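Local coordinates for dextranase (Pseudarthrobacter oxydans, PDB 6NZS), which hydrolyses internal alpha-1,6-glucosidic linkages of dextran, as an endo-acting glycoside hydrolase probably of family 49, at residues A[285-293]-A[333-341]; A[31-41]-A[51-62]. One frame throughout, in Å; residues are numbered along the deposited sequence.

Contact 1: A[285-293]-A[333-341]; sequences SGEQYVYEA and TVAEPPYHS
Ser285 ends its strand beside Ala335 in a parallel bridge, the two CB atoms 4.1 Å apart on one face of the sheet. Its OG, turned anti to the backbone N (chi1 173°), donates to Glu287 OE1 on the anti lone pair of that carboxylate and accepts from the backbone N of Glu287, closing an ST turn. A water gives one hydrogen to Ser285 OG and, more weakly, another to Glu336 OE1, which also meets Ser58 OG. With an alanine here, the Glu287 amide and OE1 and the water would probably all lose a partner, and the turn would be less firmly set. Gly286 N then bonds to Ala335 O, nearly in line with the carbonyl, at 2.8 Å; there is no room for a CB on Gly286 between Glu336 O and Pro338 CD. Glu287 lays its CB against Glu336 OE2 at 3.2 Å, an oxygen that Ser62 OG also meets, while Tyr261 is a further partner of Glu287 OE1. Tyr289 and Pro338 lie side by side, CB to CG 3.6 Å, and the phenol reaches on to Tyr243 O. Past Val290, whose O touches Pro338 CB, Glu292 N bonds to Pro338 O at 3.1 Å and almost straight (174°), though tilted from the carbonyl plane. Glu292 CG meets the Tyr339 ring at CD1, 3.8 Å away, and its carboxylate forms a salt bridge with Lys71. The loop thus wraps Pro338 where two laterally paired parallel strands of the beta-solenoid, 283-285 and 325-335, end; strand 260-263 flanks Ser285, and strand 351-361 packs on Ala335.

Contact 2: A[31-41]-A[51-62]; sequences VRRSSFYDLQV and YDAFTYMSIPRS
The contact combines the beta hairpin of strands 37-43 and 51-58, in the N-terminal Ig-like domain, with the preceding strand 31-33 and its turn. Val41 and Tyr51 form an antiparallel hydrogen-bonded pair, Val41 N to Tyr51 O 2.8 Å and Tyr51 N to Val41 O 2.7 Å. In the next, non-hydrogen-bonded pair, Gln40 NE2 reaches Asp52 OD1 at 3.0 Å, the acceptor in the amide plane but the donor 41° above the carboxylate, which has a further partner in Thr3. Further along, a water joins Leu39 N, Ala53 O and Thr55 OG1 where the strands spread, and Leu39 CD2 rests on Ala53 CB. Ser34 N bonds to Thr55 O (2.9 Å); Ser34 OG accepts from Phe36 N and Tyr37 N, an ST turn and ST motif, and also bonds with Ser86 OG. Met57 sends SD to the edge of the Phe36 ring, 4.8 Å from its centroid, a Met-aromatic contact; the bend at chi3 (72°) brings CE to Arg32 CD, 3.8 Å away. Ile59 CD1 covers one face of the Arg32 guanidinium, whose NH1 binds Asn21 O and Gly24 O. Strand 84-92 pairs with 51-58, and 96-102 with 37-43. Such a hairpin between antiparallel neighbours is characteristic of Ig-like beta-sandwiches.

Both contacts are largely buried, but contact 1 lies nearer the middle of the chain, in the beta-solenoid, whereas contact 2 belongs to the Ig-like domain and holds quite different elements. The first packs the loop after one strand against the end of its parallel neighbour and has two direct hydrogen bonds, one at the strand ends and one to the proline carbonyl; the second, with about twice the buried surface, relies on an antiparallel ladder, several bridging waters and apolar side chains. They meet at the domain interface: Glu336 of contact 1 probably receives hydrogen bonds from Ser58 and Ser62 of contact 2, one to each carboxylate oxygen, and Glu287 packs on Ser62. The carboxylate thus probably links the end of 51-62 to the solenoid.

Contact 1: A[285-293]-A[333-341]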
loop_
_atom_site.group_PDB
_atom_site.type_symbol
_atom_site.label_atom_id
_atom_site.label_comp_id
_atom_site.label_asym_id
_atom_site.label_seq_id
_atom_site.Cartn_x
_atom_site.Cartn_y
_atom_site.Cartn_z
ATOM N N SER A 285 -11.139 -9.602 -0.493
ATOM C CA SER A 285 -11.090 -9.141 0.890
ATOM C C SER A 285 -10.718 -10.282 1.826
ATOM O O SER A 285 -11.301 -11.368 1.747
ATOM C CB SER A 285 -12.440 -8.573 1.313
ATOM O OG SER A 285 -12.407 -8.283 2.698
ATOM N N GLY A 286 -9.768 -10.029 2.725
ATOM C CA GLY A 286 -9.372 -11.015 3.718
ATOM C C GLY A 286 -10.088 -10.861 5.046
ATOM O O GLY A 286 -9.622 -11.385 6.067
ATOM N N GLU A 287 -11.233 -10.164 5.026
ATOM C CA GLU A 287 -11.931 -9.773 6.248
ATOM C C GLU A 287 -12.328 -10.957 7.125
ATOM O O GLU A 287 -12.471 -10.794 8.344
ATOM C CB GLU A 287 -13.172 -8.961 5.878
ATOM C CG GLU A 287 -14.252 -9.762 5.159
ATOM C CD GLU A 287 -15.270 -8.866 4.484
ATOM O OE1 GLU A 287 -14.917 -8.226 3.469
ATOM O OE2 GLU A 287 -16.421 -8.795 4.958
ATOM N N GLN A 288 -12.542 -12.138 6.541
ATOM C CA GLN A 288 -12.981 -13.287 7.331
ATOM C C GLN A 288 -11.842 -13.970 8.071
ATOM O O GLN A 288 -12.110 -14.767 8.978
ATOM C CB GLN A 288 -13.713 -14.311 6.457
ATOM C CG GLN A 288 -14.905 -13.728 5.724
ATOM C CD GLN A 288 -15.652 -14.737 4.859
ATOM O OE1 GLN A 288 -15.055 -15.433 4.045
ATOM N NE2 GLN A 288 -16.964 -14.799 5.022
ATOM N N TYR A 289 -10.593 -13.678 7.729
ATOM C CA TYR A 289 -9.454 -14.346 8.340
ATOM C C TYR A 289 -9.006 -13.599 9.589
ATOM O O TYR A 289 -8.979 -12.366 9.616
ATOM C CB TYR A 289 -8.285 -14.440 7.356
ATOM C CG TYR A 289 -8.606 -15.197 6.085
ATOM C CD1 TYR A 289 -8.933 -16.548 6.123
ATOM C CD2 TYR A 289 -8.578 -14.562 4.851
ATOM C CE1 TYR A 289 -9.233 -17.243 4.972
ATOM C CE2 TYR A 289 -8.866 -15.249 3.693
ATOM C CZ TYR A 289 -9.195 -16.588 3.759
ATOM O OH TYR A 289 -9.494 -17.262 2.593
ATOM N N VAL A 290 -8.656 -14.365 10.624
ATOM C CA VAL A 290 -8.065 -13.794 11.826
ATOM C C VAL A 290 -6.655 -13.302 11.515
ATOM O O VAL A 290 -5.989 -13.786 10.589
ATOM C CB VAL A 290 -8.062 -14.855 12.946
ATOM C CG1 VAL A 290 -7.091 -15.992 12.616
ATOM C CG2 VAL A 290 -7.725 -14.239 14.293
ATOM N N TYR A 291 -6.197 -12.313 12.284
ATOM C CA TYR A 291 -4.802 -11.896 12.229
ATOM C C TYR A 291 -3.901 -13.111 12.357
ATOM O O TYR A 291 -4.095 -13.945 13.244
ATOM C CB TYR A 291 -4.516 -10.963 13.403
ATOM C CG TYR A 291 -3.078 -10.506 13.546
ATOM C CD1 TYR A 291 -2.430 -9.831 12.517
ATOM C CD2 TYR A 291 -2.373 -10.728 14.729
ATOM C CE1 TYR A 291 -1.131 -9.390 12.659
ATOM C CE2 TYR A 291 -1.074 -10.292 14.882
ATOM C CZ TYR A 291 -0.447 -9.620 13.848
ATOM O OH TYR A 291 0.851 -9.183 14.009
ATOM N N GLU A 292 -2.909 -13.203 11.470
ATOM C CA GLU A 292 -1.947 -14.308 11.489
ATOM C C GLU A 292 -2.659 -15.658 11.436
ATOM O O GLU A 292 -2.279 -16.613 12.122
ATOM C CB GLU A 292 -0.993 -14.216 12.685
ATOM C CG GLU A 292 0.188 -13.268 12.492
ATOM C CD GLU A 292 1.123 -13.235 13.691
ATOM O OE1 GLU A 292 0.630 -13.355 14.832
ATOM O OE2 GLU A 292 2.349 -13.091 13.497
ATOM N N ALA A 293 -3.706 -15.738 10.616
ATOM C CA ALA A 293 -4.377 -17.008 10.367
ATOM C C ALA A 293 -3.379 -18.005 9.793
ATOM O O ALA A 293 -2.818 -17.788 8.717
ATOM C CB ALA A 293 -5.539 -16.795 9.396
ATOM N N THR A 333 -8.575 -4.837 -6.147
ATOM C CA THR A 333 -8.414 -4.192 -4.849
ATOM C C THR A 333 -8.313 -5.309 -3.827
ATOM O O THR A 333 -9.235 -6.122 -3.710
ATOM C CB THR A 333 -9.628 -3.320 -4.526
ATOM O OG1 THR A 333 -9.742 -2.279 -5.502
ATOM C CG2 THR A 333 -9.504 -2.668 -3.149
ATOM N N VAL A 334 -7.203 -5.342 -3.098
ATOM C CA VAL A 334 -6.984 -6.288 -2.007
ATOM C C VAL A 334 -7.309 -5.563 -0.707
ATOM O O VAL A 334 -6.652 -4.573 -0.360
ATOM C CB VAL A 334 -5.537 -6.807 -2.015
ATOM C CG1 VAL A 334 -5.262 -7.662 -0.774
ATOM C CG2 VAL A 334 -5.283 -7.597 -3.297
ATOM N N ALA A 335 -8.330 -6.032 0.009
ATOM C CA ALA A 335 -8.818 -5.363 1.207
ATOM C C ALA A 335 -8.604 -6.229 2.438
ATOM O O ALA A 335 -8.723 -7.457 2.376
ATOM C CB ALA A 335 -10.310 -5.053 1.080
ATOM N N GLU A 336 -8.311 -5.573 3.559
ATOM C CA GLU A 336 -8.277 -6.206 4.873
ATOM C C GLU A 336 -7.460 -7.500 4.941
ATOM O O GLU A 336 -7.967 -8.546 5.362
ATOM C CB GLU A 336 -9.687 -6.425 5.402
ATOM C CG GLU A 336 -10.028 -5.558 6.579
ATOM C CD GLU A 336 -11.492 -5.620 6.948
ATOM O OE1 GLU A 336 -12.239 -4.679 6.615
ATOM O OE2 GLU A 336 -11.884 -6.605 7.591
ATOM N N PRO A 337 -6.189 -7.461 4.569
ATOM C CA PRO A 337 -5.360 -8.664 4.658
ATOM C C PRO A 337 -5.106 -9.035 6.111
ATOM O O PRO A 337 -4.972 -8.155 6.979
ATOM C CB PRO A 337 -4.061 -8.243 3.956
ATOM C CG PRO A 337 -4.011 -6.766 4.126
ATOM C CD PRO A 337 -5.433 -6.306 4.051
ATOM N N PRO A 338 -5.044 -10.335 6.421
ATOM C CA PRO A 338 -4.674 -10.775 7.773
ATOM C C PRO A 338 -3.172 -10.915 7.981
ATOM O O PRO A 338 -2.735 -11.130 9.126
ATOM C CB PRO A 338 -5.340 -12.154 7.859
ATOM C CG PRO A 338 -5.242 -12.677 6.448
ATOM C CD PRO A 338 -5.480 -11.457 5.569
ATOM N N TYR A 339 -2.384 -10.786 6.914
ATOM C CA TYR A 339 -0.934 -10.982 6.941
ATOM C C TYR A 339 -0.361 -10.327 5.680
ATOM O O TYR A 339 -0.976 -9.408 5.133
ATOM C CB TYR A 339 -0.624 -12.488 7.087
ATOM C CG TYR A 339 0.770 -12.804 7.594
ATOM C CD1 TYR A 339 1.165 -12.429 8.871
ATOM C CD2 TYR A 339 1.686 -13.482 6.796
ATOM C CE1 TYR A 339 2.436 -12.721 9.344
ATOM C CE2 TYR A 339 2.960 -13.782 7.261
ATOM C CZ TYR A 339 3.326 -13.398 8.537
ATOM O OH TYR A 339 4.591 -13.687 9.019
ATOM N N HIS A 340 0.791 -10.809 5.209
ATOM C CA HIS A 340 1.403 -10.209 4.024
ATOM C C HIS A 340 0.472 -10.320 2.822
ATOM O O HIS A 340 -0.246 -11.310 2.651
ATOM C CB HIS A 340 2.714 -10.908 3.648
ATOM C CG HIS A 340 3.761 -10.885 4.713
ATOM N ND1 HIS A 340 4.943 -11.588 4.594
ATOM C CD2 HIS A 340 3.819 -10.253 5.907
ATOM C CE1 HIS A 340 5.677 -11.393 5.675
ATOM N NE2 HIS A 340 5.017 -10.591 6.489
ATOM N N SER A 341 0.532 -9.303 1.952
ATOM C CA SER A 341 -0.340 -9.269 0.779
ATOM C C SER A 341 0.088 -10.265 -0.295
ATOM O O SER A 341 -0.766 -10.881 -0.940
ATOM C CB SER A 341 -0.386 -7.852 0.190
ATOM O OG SER A 341 0.899 -7.413 -0.263
HETATM O O HOH W 1 -12.933 -5.327 3.682
#

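Contact 2: A[31-41]-A[51-62]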
loop_
_atom_site.group_PDB
_atom_site.type_symbol
_atom_site.label_atom_id
_atom_site.label_comp_id
_atom_site.label_asym_id
_atom_site.label_seq_id
_atom_site.Cartn_x
_atom_site.Cartn_y
_atom_site.Cartn_z
ATOM N N VAL A 31 -22.137 -7.079 2.116
ATOM C CA VAL A 31 -21.021 -6.194 1.786
ATOM C C VAL A 31 -21.164 -4.926 2.616
ATOM O O VAL A 31 -22.232 -4.305 2.622
ATOM C CB VAL A 31 -21.005 -5.842 0.285
ATOM C CG1 VAL A 31 -19.872 -4.866 -0.019
ATOM C CG2 VAL A 31 -20.870 -7.100 -0.572
ATOM N N ARG A 32 -20.092 -4.534 3.304
ATOM C CA ARG A 32 -20.135 -3.323 4.126
ATOM C C ARG A 32 -20.144 -2.081 3.237
ATOM O O ARG A 32 -19.231 -1.886 2.427
ATOM C CB ARG A 32 -18.933 -3.276 5.069
ATOM C CG ARG A 32 -19.171 -2.392 6.297
ATOM C CD ARG A 32 -17.887 -2.147 7.104
ATOM N NE ARG A 32 -17.204 -3.371 7.527
ATOM C CZ ARG A 32 -17.501 -4.068 8.622
ATOM N NH1 ARG A 32 -18.488 -3.677 9.425
ATOM N NH2 ARG A 32 -16.807 -5.168 8.910
ATOM N N ARG A 33 -21.168 -1.248 3.396
ATOM C CA ARG A 33 -21.294 0.012 2.682
ATOM C C ARG A 33 -20.754 1.126 3.569
ATOM O O ARG A 33 -20.927 1.093 4.787
ATOM C CB ARG A 33 -22.770 0.286 2.378
ATOM C CG ARG A 33 -23.026 1.646 1.743
ATOM C CD ARG A 33 -24.486 1.834 1.390
ATOM N NE ARG A 33 -24.743 3.231 1.078
ATOM C CZ ARG A 33 -25.947 3.731 0.825
ATOM N NH1 ARG A 33 -27.010 2.935 0.847
ATOM N NH2 ARG A 33 -26.083 5.025 0.578
ATOM N N SER A 34 -20.118 2.131 2.960
ATOM C CA SER A 34 -19.651 3.273 3.747
ATOM C C SER A 34 -20.802 3.979 4.455
ATOM O O SER A 34 -21.803 4.349 3.833
ATOM C CB SER A 34 -18.932 4.285 2.858
ATOM O OG SER A 34 -18.523 5.428 3.610
ATOM N N SER A 35 -20.639 4.184 5.764
ATOM C CA SER A 35 -21.587 4.974 6.537
ATOM C C SER A 35 -21.397 6.470 6.352
ATOM O O SER A 35 -22.249 7.249 6.791
ATOM C CB SER A 35 -21.407 4.681 8.025
ATOM O OG SER A 35 -21.645 3.313 8.288
ATOM N N PHE A 36 -20.319 6.893 5.700
ATOM C CA PHE A 36 -19.892 8.277 5.789
ATOM C C PHE A 36 -19.923 9.046 4.484
ATOM O O PHE A 36 -20.004 10.277 4.534
ATOM C CB PHE A 36 -18.489 8.349 6.414
ATOM C CG PHE A 36 -18.412 7.623 7.713
ATOM C CD1 PHE A 36 -18.972 8.183 8.844
ATOM C CD2 PHE A 36 -17.845 6.364 7.803
ATOM C CE1 PHE A 36 -18.949 7.520 10.053
ATOM C CE2 PHE A 36 -17.819 5.699 9.020
ATOM C CZ PHE A 36 -18.372 6.277 10.136
ATOM N N TYR A 37 -19.885 8.376 3.330
ATOM C CA TYR A 37 -19.819 9.053 2.038
ATOM C C TYR A 37 -20.743 8.385 1.036
ATOM O O TYR A 37 -20.893 7.161 1.038
ATOM C CB TYR A 37 -18.385 9.013 1.466
ATOM C CG TYR A 37 -17.404 9.582 2.445
ATOM C CD1 TYR A 37 -17.264 10.953 2.576
ATOM C CD2 TYR A 37 -16.668 8.758 3.292
ATOM C CE1 TYR A 37 -16.402 11.500 3.496
ATOM C CE2 TYR A 37 -15.795 9.299 4.232
ATOM C CZ TYR A 37 -15.675 10.675 4.325
ATOM O OH TYR A 37 -14.833 11.254 5.241
ATOM N N ASP A 38 -21.346 9.204 0.176
ATOM C CA ASP A 38 -22.043 8.734 -1.013
ATOM C C ASP A 38 -21.391 9.362 -2.232
ATOM O O ASP A 38 -20.973 10.522 -2.187
ATOM C CB ASP A 38 -23.525 9.125 -0.988
ATOM C CG ASP A 38 -24.312 8.354 0.051
ATOM O OD1 ASP A 38 -24.143 7.125 0.127
ATOM O OD2 ASP A 38 -25.110 8.983 0.786
ATOM N N LEU A 39 -21.310 8.601 -3.322
ATOM C CA LEU A 39 -20.641 9.063 -4.532
ATOM C C LEU A 39 -21.515 8.825 -5.759
ATOM O O LEU A 39 -22.126 7.762 -5.902
ATOM C CB LEU A 39 -19.302 8.335 -4.690
ATOM C CG LEU A 39 -18.346 8.841 -5.766
ATOM C CD1 LEU A 39 -16.902 8.699 -5.299
ATOM C CD2 LEU A 39 -18.535 8.054 -7.031
ATOM N N GLN A 40 -21.570 9.825 -6.646
ATOM C CA GLN A 40 -22.187 9.695 -7.961
ATOM C C GLN A 40 -21.233 10.261 -9.002
ATOM O O GLN A 40 -20.400 11.118 -8.695
ATOM C CB GLN A 40 -23.527 10.435 -8.042
ATOM C CG GLN A 40 -24.642 9.801 -7.231
ATOM C CD GLN A 40 -25.927 10.601 -7.296
ATOM O OE1 GLN A 40 -25.936 11.740 -7.762
ATOM N NE2 GLN A 40 -27.023 10.006 -6.832
ATOM N N VAL A 41 -21.341 9.757 -10.236
ATOM C CA VAL A 41 -20.426 10.112 -11.319
ATOM C C VAL A 41 -21.229 10.419 -12.573
ATOM O O VAL A 41 -22.143 9.670 -12.935
ATOM C CB VAL A 41 -19.427 8.975 -11.637
ATOM C CG1 VAL A 41 -18.312 9.475 -12.559
ATOM C CG2 VAL A 41 -18.849 8.367 -10.388
ATOM N N TYR A 51 -24.625 8.916 -12.042
ATOM C CA TYR A 51 -24.894 7.524 -11.712
ATOM C C TYR A 51 -24.252 7.174 -10.377
ATOM O O TYR A 51 -23.129 7.596 -10.093
ATOM C CB TYR A 51 -24.324 6.611 -12.791
ATOM C CG TYR A 51 -24.970 6.803 -14.139
ATOM C CD1 TYR A 51 -26.118 6.104 -14.472
ATOM C CD2 TYR A 51 -24.436 7.689 -15.071
ATOM C CE1 TYR A 51 -26.718 6.268 -15.710
ATOM C CE2 TYR A 51 -25.032 7.861 -16.314
ATOM C CZ TYR A 51 -26.170 7.146 -16.621
ATOM O OH TYR A 51 -26.768 7.312 -17.854
ATOM N N ASP A 52 -24.969 6.403 -9.565
ATOM C CA ASP A 52 -24.429 5.957 -8.287
ATOM C C ASP A 52 -23.295 4.966 -8.492
ATOM O O ASP A 52 -23.349 4.112 -9.381
ATOM C CB ASP A 52 -25.533 5.278 -7.486
ATOM C CG ASP A 52 -26.669 6.216 -7.179
ATOM O OD1 ASP A 52 -26.483 7.106 -6.325
ATOM O OD2 ASP A 52 -27.742 6.073 -7.802
ATOM N N ALA A 53 -22.257 5.088 -7.663
ATOM C CA ALA A 53 -21.166 4.124 -7.616
ATOM C C ALA A 53 -21.011 3.692 -6.171
ATOM O O ALA A 53 -20.962 4.539 -5.276
ATOM C CB ALA A 53 -19.853 4.745 -8.101
ATOM N N PHE A 54 -20.947 2.387 -5.939
ATOM C CA PHE A 54 -20.892 1.891 -4.570
ATOM C C PHE A 54 -19.642 2.396 -3.863
ATOM O O PHE A 54 -18.565 2.480 -4.462
ATOM C CB PHE A 54 -20.865 0.365 -4.577
ATOM C CG PHE A 54 -21.186 -0.238 -3.243
ATOM C CD1 PHE A 54 -22.500 -0.265 -2.791
ATOM C CD2 PHE A 54 -20.192 -0.753 -2.433
ATOM C CE1 PHE A 54 -22.815 -0.809 -1.563
ATOM C CE2 PHE A 54 -20.502 -1.313 -1.196
ATOM C CZ PHE A 54 -21.808 -1.341 -0.760
ATOM N N THR A 55 -19.784 2.723 -2.578
ATOM C CA THR A 55 -18.635 3.028 -1.728
ATOM C C THR A 55 -18.537 1.931 -0.678
ATOM O O THR A 55 -19.403 1.820 0.202
ATOM C CB THR A 55 -18.725 4.412 -1.089
ATOM O OG1 THR A 55 -18.889 5.406 -2.111
ATOM C CG2 THR A 55 -17.448 4.716 -0.309
ATOM N N TYR A 56 -17.486 1.129 -0.787
ATOM C CA TYR A 56 -17.147 0.090 0.175
ATOM C C TYR A 56 -16.562 0.712 1.433
ATOM O O TYR A 56 -16.164 1.875 1.449
ATOM C CB TYR A 56 -16.077 -0.827 -0.421
ATOM C CG TYR A 56 -16.510 -1.496 -1.704
ATOM C CD1 TYR A 56 -17.267 -2.658 -1.668
ATOM C CD2 TYR A 56 -16.167 -0.968 -2.951
ATOM C CE1 TYR A 56 -17.685 -3.279 -2.834
ATOM C CE2 TYR A 56 -16.574 -1.584 -4.123
ATOM C CZ TYR A 56 -17.340 -2.734 -4.058
ATOM O OH TYR A 56 -17.750 -3.347 -5.223
ATOM N N MET A 57 -16.479 -0.085 2.501
ATOM C CA MET A 57 -15.829 0.391 3.720
ATOM C C MET A 57 -15.171 -0.762 4.473
ATOM O O MET A 57 -15.751 -1.846 4.615
ATOM C CB MET A 57 -16.796 1.143 4.652
ATOM C CG MET A 57 -16.094 1.827 5.826
ATOM S SD MET A 57 -17.193 2.839 6.835
ATOM C CE MET A 57 -18.127 1.561 7.655
ATOM N N SER A 58 -13.956 -0.513 4.954
ATOM C CA SER A 58 -13.224 -1.439 5.807
ATOM C C SER A 58 -13.044 -0.803 7.177
ATOM O O SER A 58 -12.849 0.411 7.283
ATOM C CB SER A 58 -11.855 -1.733 5.187
ATOM O OG SER A 58 -11.007 -2.407 6.096
ATOM N N ILE A 59 -13.157 -1.612 8.229
ATOM C CA ILE A 59 -12.930 -1.143 9.596
ATOM C C ILE A 59 -11.923 -2.070 10.264
ATOM O O ILE A 59 -11.736 -3.220 9.833
ATOM C CB ILE A 59 -14.250 -1.038 10.403
ATOM C CG1 ILE A 59 -14.815 -2.421 10.751
ATOM C CG2 ILE A 59 -15.275 -0.230 9.638
ATOM C CD1 ILE A 59 -16.054 -2.356 11.678
ATOM N N PRO A 60 -11.232 -1.587 11.302
ATOM C CA PRO A 60 -10.152 -2.375 11.918
ATOM C C PRO A 60 -10.660 -3.705 12.457
ATOM O O PRO A 60 -11.639 -3.758 13.208
ATOM C CB PRO A 60 -9.645 -1.459 13.042
ATOM C CG PRO A 60 -9.987 -0.069 12.569
ATOM C CD PRO A 60 -11.296 -0.219 11.844
ATOM N N ARG A 61 -9.983 -4.784 12.064
ATOM C CA ARG A 61 -10.337 -6.154 12.438
ATOM C C ARG A 61 -11.712 -6.560 11.942
ATOM O O ARG A 61 -12.274 -7.547 12.424
ATOM C CB ARG A 61 -10.261 -6.402 13.957
ATOM C CG ARG A 61 -9.035 -5.864 14.634
ATOM C CD ARG A 61 -8.840 -6.533 16.003
ATOM N NE ARG A 61 -7.664 -5.995 16.669
ATOM C CZ ARG A 61 -7.684 -4.943 17.477
ATOM N NH1 ARG A 61 -8.832 -4.339 17.758
ATOM N NH2 ARG A 61 -6.554 -4.506 18.010
ATOM N N SER A 62 -12.297 -5.809 11.003
ATOM C CA SER A 62 -13.711 -5.968 10.672
ATOM C C SER A 62 -14.612 -5.830 11.897
ATOM O O SER A 62 -15.736 -6.331 11.890
ATOM C CB SER A 62 -14.021 -7.274 9.915
ATOM O OG SER A 62 -14.019 -7.083 8.506
HETATM O O HOH W 2 -14.915 -4.745 6.490
HETATM O O HOH W 3 -16.902 -3.181 1.805
HETATM O O HOH W 4 -21.493 5.792 -3.007
HETATM O O HOH W 5 -24.489 7.164 -4.487
#